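Local coordinates for site-specific recombinase, resolvase family protein (Streptococcus pneumoniae, PDB 3GUV) that probably catalyses site-specific recombination of DNA as a serine recombinase of the resolvase family, at residues 68-73 with 98-103. Residues are numbered along the deposited sequence; the frame is centred on the assembly and turned at random.
Sequences DIKSGK and LQIMQD
Ile-69 and Met-101 meet without any flat side-chain group of either segment between them; the carboxylate of Asp-68 bonds to the hydroxyl of Tyr-46 and the amide of Gln-102 to Asn-107. What meets is aliphatic and sparse. Ile-69 CD1 comes tip-first against the flank of the methionine, 4.3 Å from Met-101 CG, because the isoleucine branch is stretched out with CD1 anti to CA (chi2 172°). Met-101 is likewise extended as far as its sulfur. Its CG is the atom nearest the isoleucine, and Met-101 SD lies 5.0 Å from Ile-69 CD1. Toward solvent, the aliphatic part of Lys-70 passes alongside the next helix, Lys-70 CD lying 4.4 Å from Ile-100 CG2, and its ammonium group has a weak, long ion pair with Glu-67. No hydrogen bond joins the segments. Helix 60-70 is finished off locally: Ser-71 OG donates to Asp-68 O at 3.0 Å, from above the carbonyl plane, and accepts from Lys-73 N at 3.1 Å in an ST turn, while Gly-72 leaves the helix with positive phi. Beneath, Val-79 of strand 78-81 touches both Ile-69 and Met-101, and Val-106 does the same from the loop. Helices 60-70 and 91-103, which precede and follow strand 78-81, thus lie side by side, their C-terminal ends adjacent, over the parallel part of the mixed sheet, as neighbouring helices of successive beta-alpha-beta crossovers in the resolvase N-terminal domain.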
loop_
_atom_site.group_PDB
_atom_site.type_symbol
_atom_site.label_atom_id
_atom_site.label_comp_id
_atom_site.label_asym_id
_atom_site.label_seq_id
_atom_site.Cartn_x
_atom_site.Cartn_y
_atom_site.Cartn_z
ATOM N N ASP A 68 3.100 -23.606 -10.808
ATOM C CA ASP A 68 4.139 -23.752 -11.826
ATOM C C ASP A 68 5.446 -23.045 -11.369
ATOM O O ASP A 68 6.542 -23.447 -11.725
ATOM C CB ASP A 68 3.613 -23.233 -13.181
ATOM C CG ASP A 68 2.497 -24.138 -13.791
ATOM O OD1 ASP A 68 2.321 -25.311 -13.358
ATOM O OD2 ASP A 68 1.815 -23.691 -14.749
ATOM N N ILE A 69 5.301 -21.994 -10.548
ATOM C CA ILE A 69 6.440 -21.214 -10.039
ATOM C C ILE A 69 7.137 -22.025 -8.940
ATOM O O ILE A 69 8.378 -22.157 -8.928
ATOM C CB ILE A 69 5.993 -19.790 -9.491
ATOM C CG1 ILE A 69 5.738 -18.805 -10.666
ATOM C CG2 ILE A 69 7.028 -19.247 -8.504
ATOM C CD1 ILE A 69 5.115 -17.444 -10.278
ATOM N N LYS A 70 6.312 -22.574 -8.046
ATOM C CA LYS A 70 6.779 -23.359 -6.925
ATOM C C LYS A 70 7.573 -24.568 -7.465
ATOM O O LYS A 70 8.662 -24.871 -6.970
ATOM C CB LYS A 70 5.604 -23.790 -6.010
ATOM C CG LYS A 70 4.753 -22.611 -5.442
ATOM C CD LYS A 70 4.401 -22.731 -3.947
ATOM C CE LYS A 70 3.169 -23.619 -3.676
ATOM N NZ LYS A 70 1.953 -22.829 -3.296
ATOM N N SER A 71 7.042 -25.190 -8.519
ATOM C CA SER A 71 7.648 -26.361 -9.143
ATOM C C SER A 71 8.924 -26.099 -9.958
ATOM O O SER A 71 9.631 -27.042 -10.295
ATOM C CB SER A 71 6.642 -27.035 -10.063
ATOM O OG SER A 71 6.704 -26.461 -11.364
ATOM N N GLY A 72 9.211 -24.854 -10.324
ATOM C CA GLY A 72 10.438 -24.557 -11.075
ATOM C C GLY A 72 10.400 -24.997 -12.529
ATOM O O GLY A 72 11.330 -24.728 -13.272
ATOM N N LYS A 73 9.326 -25.681 -12.909
ATOM C CA LYS A 73 8.993 -26.084 -14.282
ATOM C C LYS A 73 9.797 -25.399 -15.409
ATOM O O LYS A 73 10.519 -26.064 -16.175
ATOM C CB LYS A 73 7.482 -25.794 -14.466
ATOM C CG LYS A 73 6.784 -26.378 -15.679
ATOM C CD LYS A 73 5.315 -26.671 -15.333
ATOM C CE LYS A 73 4.359 -26.462 -16.495
ATOM N NZ LYS A 73 4.946 -26.971 -17.766
ATOM N N LEU A 98 4.018 -11.648 -3.395
ATOM C CA LEU A 98 5.392 -11.268 -3.715
ATOM C C LEU A 98 6.423 -12.035 -2.888
ATOM O O LEU A 98 7.494 -12.306 -3.370
ATOM C CB LEU A 98 5.626 -9.758 -3.511
ATOM C CG LEU A 98 6.998 -9.228 -3.966
ATOM C CD1 LEU A 98 7.381 -9.693 -5.410
ATOM C CD2 LEU A 98 6.971 -7.737 -3.922
ATOM N N GLN A 99 6.109 -12.325 -1.627
ATOM C CA GLN A 99 7.067 -13.019 -0.747
ATOM C C GLN A 99 7.239 -14.473 -1.155
ATOM O O GLN A 99 8.371 -14.953 -1.211
ATOM C CB GLN A 99 6.656 -12.921 0.717
ATOM C CG GLN A 99 6.979 -11.545 1.319
ATOM C CD GLN A 99 6.392 -11.326 2.700
ATOM O OE1 GLN A 99 5.245 -11.699 2.993
ATOM N NE2 GLN A 99 7.172 -10.694 3.552
ATOM N N ILE A 100 6.120 -15.147 -1.461
ATOM C CA ILE A 100 6.128 -16.529 -1.976
ATOM C C ILE A 100 6.896 -16.627 -3.312
ATOM O O ILE A 100 7.754 -17.481 -3.468
ATOM C CB ILE A 100 4.686 -17.087 -2.146
ATOM C CG1 ILE A 100 3.962 -17.154 -0.787
ATOM C CG2 ILE A 100 4.718 -18.488 -2.805
ATOM C CD1 ILE A 100 2.456 -17.238 -0.896
ATOM N N MET A 101 6.573 -15.748 -4.257
ATOM C CA MET A 101 7.288 -15.645 -5.532
ATOM C C MET A 101 8.810 -15.543 -5.317
ATOM O O MET A 101 9.589 -16.312 -5.913
ATOM C CB MET A 101 6.833 -14.403 -6.341
ATOM C CG MET A 101 5.558 -14.531 -7.170
ATOM S SD MET A 101 5.013 -12.979 -7.965
ATOM C CE MET A 101 6.427 -12.412 -8.841
ATOM N N GLN A 102 9.239 -14.564 -4.516
ATOM C CA GLN A 102 10.677 -14.359 -4.301
ATOM C C GLN A 102 11.312 -15.545 -3.540
ATOM O O GLN A 102 12.464 -15.877 -3.810
ATOM C CB GLN A 102 10.967 -13.040 -3.584
ATOM C CG GLN A 102 10.588 -11.796 -4.367
ATOM C CD GLN A 102 10.930 -10.501 -3.630
ATOM O OE1 GLN A 102 10.531 -10.294 -2.483
ATOM N NE2 GLN A 102 11.665 -9.617 -4.303
ATOM N N ASP A 103 10.549 -16.167 -2.626
ATOM C CA ASP A 103 10.935 -17.431 -1.948
ATOM C C ASP A 103 11.396 -18.420 -3.005
ATOM O O ASP A 103 12.430 -19.084 -2.856
ATOM C CB ASP A 103 9.737 -18.057 -1.193
ATOM C CG ASP A 103 10.100 -18.581 0.196
ATOM O OD1 ASP A 103 10.268 -19.821 0.414
ATOM O OD2 ASP A 103 10.214 -17.721 1.100
#